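Local coordinates for uncharacterized protein YPL067C (Saccharomyces cerevisiae, PDB 5KCI) that is of unknown function but belongs to the DUF3605 family, resides in the cytoplasm and is probably a histidine triad protein linked to amyloid toxicity, at residues G147-F152 with V169-P174; L64-D69 with W108-L113; R38-K43 with N92-N97. All blocks are in the same frame, centred on the assembly; numbering follows the deposited sequence.

Contact 1. Residues G147-F152 with V169-P174; sequences GHVAWF and VLLFFP
His-148 sets its CG anti to its own carbonyl carbon (chi1 -75°), while Phe-172 swings its CG opposite the backbone N (chi1 -173°), and the two rings meet at the end of an antiparallel strand pair. The pair joins 149-152, an outermost strand of a four-stranded antiparallel sheet, to strand 165-172. Gly-147 leads into it, closing the preceding helix with a Schellman motif whose positive phi a residue without a side chain adopts easily. The phenyl edge meets the imidazole face in a T-shaped stack with planes at 64°, Phe-172 CD2 standing 3.7 Å above the middle of the His-148 ring. Pro-174 adds a compact hydrocarbon partner, its CG 3.5 Å from His-148 CE1, and Trp-19 packs against both aromatic rings.

Three backbone bonds zip the strands. Ala-150 and Leu-170 form a hydrogen-bonded pair, with Leu-170 N 2.8 Å from Ala-150 O and Ala-150 N 3.0 Å from Leu-170 O; Phe-172 N then reaches His-148 O at 2.9 Å.

Apolar residues suit both faces, against which helices pack. Val-149 and Leu-171 lie side by side, the valine's two methyls straddling Leu-171 CD2, and Leu-171 also meets Ile-190 of helix 180-193. On the other face the small Ala-150 leaves room for Trp-19 and Ile-26 of helix 19-28, and Leu-170 CD1 touches the edge of the Phe-152 ring at CE1, 4.1 Å away.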
loop_
_atom_site.group_PDB
_atom_site.type_symbol
_atom_site.label_atom_id
_atom_site.label_comp_id
_atom_site.label_asym_id
_atom_site.label_seq_id
_atom_site.Cartn_x
_atom_site.Cartn_y
_atom_site.Cartn_z
ATOM N N GLY A 147 -0.717 14.477 -9.628
ATOM C CA GLY A 147 -1.835 13.559 -9.538
ATOM C C GLY A 147 -1.453 12.107 -9.764
ATOM O O GLY A 147 -2.290 11.300 -10.171
ATOM N N HIS A 148 -0.202 11.754 -9.492
ATOM C CA HIS A 148 0.348 10.460 -9.856
ATOM C C HIS A 148 0.608 9.594 -8.633
ATOM O O HIS A 148 1.456 8.697 -8.652
ATOM C CB HIS A 148 1.620 10.661 -10.679
ATOM C CG HIS A 148 1.328 11.096 -12.072
ATOM N ND1 HIS A 148 2.308 11.473 -12.975
ATOM C CD2 HIS A 148 0.148 11.199 -12.727
ATOM C CE1 HIS A 148 1.735 11.794 -14.123
ATOM N NE2 HIS A 148 0.428 11.635 -14.001
ATOM N N VAL A 149 -0.147 9.854 -7.570
ATOM C CA VAL A 149 -0.206 8.974 -6.417
ATOM C C VAL A 149 -1.660 8.569 -6.224
ATOM O O VAL A 149 -2.545 9.433 -6.191
ATOM C CB VAL A 149 0.305 9.662 -5.141
ATOM C CG1 VAL A 149 0.295 8.655 -3.954
ATOM C CG2 VAL A 149 1.692 10.228 -5.344
ATOM N N ALA A 150 -1.904 7.271 -6.053
ATOM C CA ALA A 150 -3.244 6.809 -5.722
ATOM C C ALA A 150 -3.130 5.704 -4.693
ATOM O O ALA A 150 -2.073 5.102 -4.522
ATOM C CB ALA A 150 -3.995 6.279 -6.955
ATOM N N TRP A 151 -4.247 5.404 -4.037
ATOM C CA TRP A 151 -4.198 4.342 -3.046
ATOM C C TRP A 151 -5.583 3.738 -2.892
ATOM O O TRP A 151 -6.598 4.376 -3.190
ATOM C CB TRP A 151 -3.674 4.839 -1.685
ATOM C CG TRP A 151 -4.563 5.804 -0.967
ATOM C CD1 TRP A 151 -4.557 7.173 -1.072
ATOM C CD2 TRP A 151 -5.590 5.485 0.002
ATOM N NE1 TRP A 151 -5.516 7.714 -0.246
ATOM C CE2 TRP A 151 -6.158 6.705 0.423
ATOM C CE3 TRP A 151 -6.077 4.292 0.533
ATOM C CZ2 TRP A 151 -7.200 6.774 1.371
ATOM C CZ3 TRP A 151 -7.126 4.360 1.485
ATOM C CH2 TRP A 151 -7.664 5.591 1.884
ATOM N N PHE A 152 -5.595 2.478 -2.447
ATOM C CA PHE A 152 -6.845 1.819 -2.124
ATOM C C PHE A 152 -6.579 0.742 -1.096
ATOM O O PHE A 152 -5.468 0.230 -0.962
ATOM C CB PHE A 152 -7.519 1.174 -3.333
ATOM C CG PHE A 152 -6.667 0.150 -4.036
ATOM C CD1 PHE A 152 -5.698 0.528 -4.975
ATOM C CD2 PHE A 152 -6.862 -1.196 -3.808
ATOM C CE1 PHE A 152 -4.935 -0.423 -5.604
ATOM C CE2 PHE A 152 -6.095 -2.156 -4.438
ATOM C CZ PHE A 152 -5.138 -1.784 -5.344
ATOM N N VAL A 169 -0.529 1.347 -2.513
ATOM C CA VAL A 169 -0.105 2.701 -2.845
ATOM C C VAL A 169 0.538 2.612 -4.208
ATOM O O VAL A 169 1.534 1.900 -4.367
ATOM C CB VAL A 169 0.893 3.269 -1.832
ATOM C CG1 VAL A 169 1.399 4.614 -2.250
ATOM C CG2 VAL A 169 0.277 3.368 -0.422
ATOM N N LEU A 170 -0.041 3.300 -5.178
ATOM C CA LEU A 170 0.394 3.283 -6.563
ATOM C C LEU A 170 1.064 4.602 -6.880
ATOM O O LEU A 170 0.517 5.663 -6.573
ATOM C CB LEU A 170 -0.793 3.092 -7.513
ATOM C CG LEU A 170 -1.699 1.893 -7.201
ATOM C CD1 LEU A 170 -2.745 1.761 -8.294
ATOM C CD2 LEU A 170 -0.935 0.614 -7.085
ATOM N N LEU A 171 2.220 4.515 -7.559
ATOM C CA LEU A 171 2.980 5.687 -7.958
ATOM C C LEU A 171 3.154 5.614 -9.458
ATOM O O LEU A 171 3.595 4.579 -9.959
ATOM C CB LEU A 171 4.362 5.709 -7.310
ATOM C CG LEU A 171 4.427 5.614 -5.791
ATOM C CD1 LEU A 171 5.859 5.731 -5.337
ATOM C CD2 LEU A 171 3.548 6.668 -5.168
ATOM N N PHE A 172 2.812 6.688 -10.175
ATOM C CA PHE A 172 2.921 6.664 -11.632
ATOM C C PHE A 172 4.136 7.478 -12.067
ATOM O O PHE A 172 4.224 8.683 -11.786
ATOM C CB PHE A 172 1.646 7.189 -12.293
ATOM C CG PHE A 172 1.616 7.042 -13.825
ATOM C CD1 PHE A 172 2.245 5.984 -14.472
ATOM C CD2 PHE A 172 0.889 7.941 -14.590
ATOM C CE1 PHE A 172 2.185 5.861 -15.851
ATOM C CE2 PHE A 172 0.815 7.803 -15.973
ATOM C CZ PHE A 172 1.470 6.758 -16.592
ATOM N N PHE A 173 5.040 6.813 -12.793
ATOM C CA PHE A 173 6.221 7.419 -13.394
ATOM C C PHE A 173 6.050 7.278 -14.907
ATOM O O PHE A 173 6.459 6.268 -15.480
ATOM C CB PHE A 173 7.502 6.726 -12.929
ATOM C CG PHE A 173 7.745 6.779 -11.446
ATOM C CD1 PHE A 173 7.270 5.783 -10.622
ATOM C CD2 PHE A 173 8.491 7.782 -10.888
ATOM C CE1 PHE A 173 7.535 5.805 -9.290
ATOM C CE2 PHE A 173 8.755 7.813 -9.560
ATOM C CZ PHE A 173 8.253 6.816 -8.738
ATOM N N PRO A 174 5.431 8.242 -15.587
ATOM C CA PRO A 174 5.235 8.101 -17.042
ATOM C C PRO A 174 6.554 7.877 -17.779
ATOM O O PRO A 174 7.597 8.409 -17.407
ATOM C CB PRO A 174 4.584 9.427 -17.450
ATOM C CG PRO A 174 3.970 9.964 -16.156
ATOM C CD PRO A 174 4.953 9.533 -15.090
#

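Contact 2. Residues L64-D69 with W108-L113; sequences LGWSLD and WSKVAL
Trp-66 and Lys-110 carry this contact by cation-pi and CH-pi interactions, which fasten the loop following helix 56-64 to the end of strand 102-109 in the antiparallel sheet. The helix finishes in a Schellman motif at Gly-65, whose positive phi suits a residue with no side chain, and the next residue is the tryptophan that reaches across. Its CD1 is turned to the CA side (chi2 -2°), which sends the six-membered ring out toward the strand.

The CH-pi part is close. The lysine chain, extended beyond CG, runs along one indole face, with Lys-110 CE 3.3 Å from the centroid of the five-membered ring of Trp-66 and Lys-110 CG 3.2 Å above the Trp-66 plane near its rim. A long methylene chain can lie flat on an indole in this way while keeping its charge at the far end. The cation-pi part is looser: Lys-110 NZ lies 4.5 Å from the same Trp-66 centroid, 25° off the ring normal, and it also donates a hydrogen bond to Thr-85 O. With an alanine at this tryptophan position, the Lys-110 methylenes would probably lose the surface they lie on, leaving the hydrogen bond to Thr-85 O as a looser hold on the chain.

Apolar packing adds to this on the other indole face. Leu-64 CB sits over it, and Leu-64 CD1 meets Trp-108 CB at 3.7 Å, the two side chains crossing at about a right angle.

The peptide link between Trp-108 and Ser-109 meets the indole rim, Trp-108 C and Ser-109 N lying in the ring plane at its edge. Ser-109, its CB facing away from the loop, donates a hydrogen bond from OG to Val-111 O, 2.7 Å.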
loop_
_atom_site.group_PDB
_atom_site.type_symbol
_atom_site.label_atom_id
_atom_site.label_comp_id
_atom_site.label_asym_id
_atom_site.label_seq_id
_atom_site.Cartn_x
_atom_site.Cartn_y
_atom_site.Cartn_z
ATOM N N LEU A 64 7.755 -8.034 9.872
ATOM C CA LEU A 64 7.816 -6.595 10.067
ATOM C C LEU A 64 8.392 -6.234 11.424
ATOM O O LEU A 64 8.660 -5.055 11.666
ATOM C CB LEU A 64 6.424 -5.980 9.919
ATOM C CG LEU A 64 5.838 -5.987 8.506
ATOM C CD1 LEU A 64 4.471 -5.351 8.445
ATOM C CD2 LEU A 64 6.761 -5.274 7.531
ATOM N N GLY A 65 8.582 -7.221 12.295
ATOM C CA GLY A 65 9.062 -6.979 13.643
ATOM C C GLY A 65 7.978 -6.552 14.597
ATOM O O GLY A 65 8.265 -5.864 15.584
ATOM N N TRP A 66 6.726 -6.919 14.319
ATOM C CA TRP A 66 5.589 -6.444 15.090
ATOM C C TRP A 66 4.989 -7.515 15.998
ATOM O O TRP A 66 3.964 -7.258 16.635
ATOM C CB TRP A 66 4.509 -5.910 14.144
ATOM C CG TRP A 66 4.954 -4.697 13.323
ATOM C CD1 TRP A 66 6.169 -4.050 13.392
ATOM C CD2 TRP A 66 4.193 -4.010 12.322
ATOM N NE1 TRP A 66 6.200 -2.995 12.489
ATOM C CE2 TRP A 66 5.007 -2.953 11.817
ATOM C CE3 TRP A 66 2.918 -4.185 11.785
ATOM C CZ2 TRP A 66 4.573 -2.082 10.806
ATOM C CZ3 TRP A 66 2.494 -3.314 10.781
ATOM C CH2 TRP A 66 3.323 -2.272 10.307
ATOM N N SER A 67 5.594 -8.697 16.079
ATOM C CA SER A 67 5.080 -9.751 16.947
ATOM C C SER A 67 5.181 -9.348 18.419
ATOM O O SER A 67 5.937 -8.449 18.798
ATOM C CB SER A 67 5.844 -11.056 16.712
ATOM O OG SER A 67 7.207 -10.924 17.075
ATOM N N LEU A 68 4.403 -10.040 19.260
ATOM C CA LEU A 68 4.412 -9.760 20.693
ATOM C C LEU A 68 5.754 -10.090 21.336
ATOM O O LEU A 68 6.063 -9.554 22.405
ATOM C CB LEU A 68 3.297 -10.539 21.397
ATOM C CG LEU A 68 1.869 -10.357 20.870
ATOM C CD1 LEU A 68 0.886 -11.171 21.705
ATOM C CD2 LEU A 68 1.461 -8.890 20.846
ATOM N N ASP A 69 6.547 -10.967 20.716
ATOM C CA ASP A 69 7.904 -11.214 21.192
ATOM C C ASP A 69 8.687 -9.914 21.304
ATOM O O ASP A 69 9.332 -9.641 22.323
ATOM C CB ASP A 69 8.620 -12.176 20.242
ATOM C CG ASP A 69 7.961 -13.534 20.181
ATOM O OD1 ASP A 69 7.548 -14.045 21.242
ATOM O OD2 ASP A 69 7.857 -14.089 19.066
ATOM N N TRP A 108 1.903 -1.079 5.087
ATOM C CA TRP A 108 1.420 -1.787 6.269
ATOM C C TRP A 108 1.369 -0.828 7.452
ATOM O O TRP A 108 2.273 -0.002 7.645
ATOM C CB TRP A 108 2.344 -2.963 6.589
ATOM C CG TRP A 108 2.414 -3.963 5.515
ATOM C CD1 TRP A 108 3.310 -3.999 4.478
ATOM C CD2 TRP A 108 1.536 -5.065 5.335
ATOM N NE1 TRP A 108 3.047 -5.093 3.672
ATOM C CE2 TRP A 108 1.965 -5.764 4.187
ATOM C CE3 TRP A 108 0.433 -5.554 6.054
ATOM C CZ2 TRP A 108 1.310 -6.911 3.732
ATOM C CZ3 TRP A 108 -0.205 -6.685 5.600
ATOM C CH2 TRP A 108 0.219 -7.346 4.454
ATOM N N SER A 109 0.317 -0.954 8.269
ATOM C CA SER A 109 0.173 -0.101 9.440
ATOM C C SER A 109 -0.228 -0.926 10.666
ATOM O O SER A 109 -1.164 -1.713 10.594
ATOM C CB SER A 109 -0.882 0.987 9.216
ATOM O OG SER A 109 -1.009 1.815 10.360
ATOM N N LYS A 110 0.500 -0.730 11.765
ATOM C CA LYS A 110 0.168 -1.342 13.052
ATOM C C LYS A 110 -1.173 -0.857 13.570
ATOM O O LYS A 110 -1.851 -1.573 14.314
ATOM C CB LYS A 110 1.246 -1.003 14.081
ATOM C CG LYS A 110 2.420 -1.943 14.187
ATOM C CD LYS A 110 3.125 -1.748 15.539
ATOM C CE LYS A 110 4.614 -2.098 15.482
ATOM N NZ LYS A 110 5.437 -1.321 16.462
ATOM N N VAL A 111 -1.545 0.373 13.227
ATOM C CA VAL A 111 -2.817 0.970 13.613
ATOM C C VAL A 111 -3.756 0.847 12.426
ATOM O O VAL A 111 -3.464 1.337 11.324
ATOM C CB VAL A 111 -2.642 2.441 14.025
ATOM C CG1 VAL A 111 -3.960 3.022 14.506
ATOM C CG2 VAL A 111 -1.583 2.571 15.100
ATOM N N ALA A 112 -4.876 0.178 12.637
ATOM C CA ALA A 112 -5.858 0.089 11.576
ATOM C C ALA A 112 -6.455 1.470 11.312
ATOM O O ALA A 112 -6.575 2.306 12.216
ATOM C CB ALA A 112 -6.949 -0.924 11.956
ATOM N N LEU A 113 -6.806 1.698 10.050
ATOM C CA LEU A 113 -7.563 2.851 9.593
ATOM C C LEU A 113 -8.864 2.350 8.974
ATOM O O LEU A 113 -8.822 1.645 7.946
ATOM C CB LEU A 113 -6.764 3.672 8.577
ATOM C CG LEU A 113 -5.466 4.253 9.142
ATOM C CD1 LEU A 113 -4.296 3.379 8.744
ATOM C CD2 LEU A 113 -5.267 5.697 8.688
#

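Contact 3. Residues R38-K43 with N92-N97; sequences RQMTDK and NDFPYN
Met-40 points from helix 38-51 toward the loop 92-97, and its flexible thioether lies obliquely across Pro-95 before ending beside Phe-94. The chain starts with CG opposite the backbone N (chi1 -152°) and then bends at both later torsions, which carries CE past the proline ring to the turn before it. The side chain meets Pro-95 twice, Met-40 CG 3.4 Å from Pro-95 O and Met-40 SD 3.8 Å from Pro-95 CD, before Met-40 CE reaches Phe-94 CD1 at 3.8 Å, with Phe-94 CA and Asp-93 O also close by. An unbranched side chain with a polarisable sulfur can follow such an uneven surface, where a beta-branched residue could not bend so freely.

The surface itself is shaped by an Asx turn. Asn-92 OD1 accepts from Phe-94 N at 2.8 Å, the N-H pointing at the oxygen with an angle of 159° and the donor tilted 29° from the amide carbonyl plane; asparagine suits the place because its short side chain can curl onto the backbone two residues on. The proline that follows Phe-94 has no N-H to offer and presents instead a compact ring for the sulfur.

Phe-94 has its CG anti to its carbonyl carbon, and the ring extends along the helix toward Lys-43, whose backbone C is 4.0 Å and CB 4.1 Å from Phe-94 CE1. His-47, one turn further along the helix, meets the same ring. The rest of the lysine chain bends at chi2 and chi3 and leads its amine away to a salt bridge with Glu-46. On the backbone side, Phe-94 is held by Arg-36, whose NE is hydrogen-bonded to Phe-94 O.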
loop_
_atom_site.group_PDB
_atom_site.type_symbol
_atom_site.label_atom_id
_atom_site.label_comp_id
_atom_site.label_asym_id
_atom_site.label_seq_id
_atom_site.Cartn_x
_atom_site.Cartn_y
_atom_site.Cartn_z
ATOM N N ARG A 38 -2.778 -12.508 -16.281
ATOM C CA ARG A 38 -2.868 -13.967 -16.308
ATOM C C ARG A 38 -1.584 -14.595 -15.769
ATOM O O ARG A 38 -1.612 -15.493 -14.915
ATOM C CB ARG A 38 -3.142 -14.443 -17.742
ATOM C CG ARG A 38 -4.401 -15.304 -17.934
ATOM C CD ARG A 38 -5.674 -14.473 -18.131
ATOM N NE ARG A 38 -6.832 -15.311 -18.454
ATOM C CZ ARG A 38 -8.076 -14.861 -18.607
ATOM N NH1 ARG A 38 -8.349 -13.570 -18.469
ATOM N NH2 ARG A 38 -9.057 -15.706 -18.899
ATOM N N GLN A 39 -0.441 -14.100 -16.241
ATOM C CA GLN A 39 0.849 -14.645 -15.834
ATOM C C GLN A 39 1.137 -14.355 -14.363
ATOM O O GLN A 39 1.464 -15.265 -13.585
ATOM C CB GLN A 39 1.933 -14.065 -16.737
ATOM C CG GLN A 39 3.321 -14.563 -16.461
ATOM C CD GLN A 39 4.271 -14.182 -17.569
ATOM O OE1 GLN A 39 3.996 -14.428 -18.745
ATOM N NE2 GLN A 39 5.389 -13.559 -17.208
ATOM N N MET A 40 1.025 -13.087 -13.954
ATOM C CA MET A 40 1.217 -12.777 -12.543
ATOM C C MET A 40 0.234 -13.553 -11.682
ATOM O O MET A 40 0.547 -13.882 -10.535
ATOM C CB MET A 40 1.070 -11.280 -12.287
ATOM C CG MET A 40 1.881 -10.786 -11.085
ATOM S SD MET A 40 3.546 -10.237 -11.525
ATOM C CE MET A 40 4.584 -11.124 -10.364
ATOM N N THR A 41 -0.956 -13.852 -12.214
ATOM C CA THR A 41 -1.891 -14.714 -11.495
ATOM C C THR A 41 -1.321 -16.117 -11.333
ATOM O O THR A 41 -1.534 -16.764 -10.300
ATOM C CB THR A 41 -3.241 -14.759 -12.219
ATOM O OG1 THR A 41 -3.804 -13.440 -12.274
ATOM C CG2 THR A 41 -4.216 -15.676 -11.501
ATOM N N ASP A 42 -0.579 -16.598 -12.338
ATOM C CA ASP A 42 0.081 -17.899 -12.225
ATOM C C ASP A 42 1.136 -17.897 -11.115
ATOM O O ASP A 42 1.186 -18.814 -10.276
ATOM C CB ASP A 42 0.715 -18.281 -13.569
ATOM C CG ASP A 42 -0.310 -18.746 -14.594
ATOM O OD1 ASP A 42 -1.385 -19.236 -14.185
ATOM O OD2 ASP A 42 -0.036 -18.637 -15.814
ATOM N N LYS A 43 1.994 -16.871 -11.095
ATOM C CA LYS A 43 3.045 -16.813 -10.075
ATOM C C LYS A 43 2.440 -16.670 -8.680
ATOM O O LYS A 43 2.772 -17.422 -7.748
ATOM C CB LYS A 43 4.000 -15.655 -10.383
ATOM C CG LYS A 43 4.474 -15.613 -11.845
ATOM C CD LYS A 43 4.709 -17.014 -12.445
ATOM C CE LYS A 43 5.754 -17.824 -11.690
ATOM N NZ LYS A 43 5.692 -19.265 -12.045
ATOM N N ASN A 92 5.221 -4.466 -3.745
ATOM C CA ASN A 92 4.358 -5.634 -3.907
ATOM C C ASN A 92 5.091 -6.672 -4.748
ATOM O O ASN A 92 5.515 -6.384 -5.873
ATOM C CB ASN A 92 3.021 -5.269 -4.558
ATOM C CG ASN A 92 1.983 -6.396 -4.442
ATOM O OD1 ASN A 92 2.323 -7.581 -4.522
ATOM N ND2 ASN A 92 0.719 -6.029 -4.262
ATOM N N ASP A 93 5.240 -7.890 -4.206
ATOM C CA ASP A 93 5.941 -8.942 -4.940
ATOM C C ASP A 93 5.153 -9.437 -6.146
ATOM O O ASP A 93 5.747 -9.985 -7.085
ATOM C CB ASP A 93 6.244 -10.136 -4.016
ATOM C CG ASP A 93 7.405 -9.870 -3.075
ATOM O OD1 ASP A 93 8.351 -9.162 -3.478
ATOM O OD2 ASP A 93 7.365 -10.373 -1.927
ATOM N N PHE A 94 3.836 -9.274 -6.131
ATOM C CA PHE A 94 2.950 -9.814 -7.154
ATOM C C PHE A 94 2.020 -8.701 -7.592
ATOM O O PHE A 94 0.809 -8.743 -7.372
ATOM C CB PHE A 94 2.206 -11.041 -6.621
ATOM C CG PHE A 94 3.141 -12.142 -6.185
ATOM C CD1 PHE A 94 3.716 -12.997 -7.115
ATOM C CD2 PHE A 94 3.483 -12.285 -4.855
ATOM C CE1 PHE A 94 4.588 -13.993 -6.720
ATOM C CE2 PHE A 94 4.362 -13.280 -4.451
ATOM C CZ PHE A 94 4.907 -14.134 -5.380
ATOM N N PRO A 95 2.570 -7.680 -8.248
ATOM C CA PRO A 95 1.777 -6.483 -8.528
ATOM C C PRO A 95 0.601 -6.779 -9.440
ATOM O O PRO A 95 0.625 -7.719 -10.244
ATOM C CB PRO A 95 2.764 -5.540 -9.222
ATOM C CG PRO A 95 4.084 -6.220 -9.277
ATOM C CD PRO A 95 3.937 -7.623 -8.788
ATOM N N TYR A 96 -0.382 -5.879 -9.390
ATOM C CA TYR A 96 -1.509 -5.953 -10.300
ATOM C C TYR A 96 -1.109 -5.438 -11.684
ATOM O O TYR A 96 -0.021 -4.900 -11.886
ATOM C CB TYR A 96 -2.682 -5.152 -9.780
ATOM C CG TYR A 96 -3.262 -5.641 -8.440
ATOM C CD1 TYR A 96 -2.797 -6.796 -7.837
ATOM C CD2 TYR A 96 -4.257 -4.917 -7.810
ATOM C CE1 TYR A 96 -3.359 -7.227 -6.584
ATOM C CE2 TYR A 96 -4.795 -5.322 -6.589
ATOM C CZ TYR A 96 -4.352 -6.472 -6.000
ATOM O OH TYR A 96 -4.916 -6.846 -4.798
ATOM N N ASN A 97 -2.036 -5.560 -12.628
ATOM C CA ASN A 97 -1.717 -5.373 -14.049
ATOM C C ASN A 97 -2.008 -3.935 -14.426
ATOM O O ASN A 97 -3.129 -3.574 -14.789
ATOM C CB ASN A 97 -2.516 -6.333 -14.909
ATOM C CG ASN A 97 -2.072 -6.313 -16.354
ATOM O OD1 ASN A 97 -0.951 -5.917 -16.664
ATOM N ND2 ASN A 97 -2.948 -6.760 -17.240
#

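How the contacts relate
Contacts 1 and 3 touch directly: Phe-152 CZ packs 3.8 Å from Tyr-96 CE2, although the contact centres are about 18 Å apart. Both of these rings also meet His-168 of strand 165-172, which ties the loop 92-97 to the sheet. Contact 2 stands apart, its centre about 24 Å from that of contact 1 and about 25 Å from that of contact 3, but it reaches the same sheet as contact 1 because strands 102-109 and 165-172 are neighbours. Along the chain contacts 2 and 3 interleave, whereas contact 1 follows both. A bound zinc ion lies about 14 Å from the Val-169 side chain; a glycerol about 3 Å from the Leu-64 side chain probably came from the crystallisation liquor.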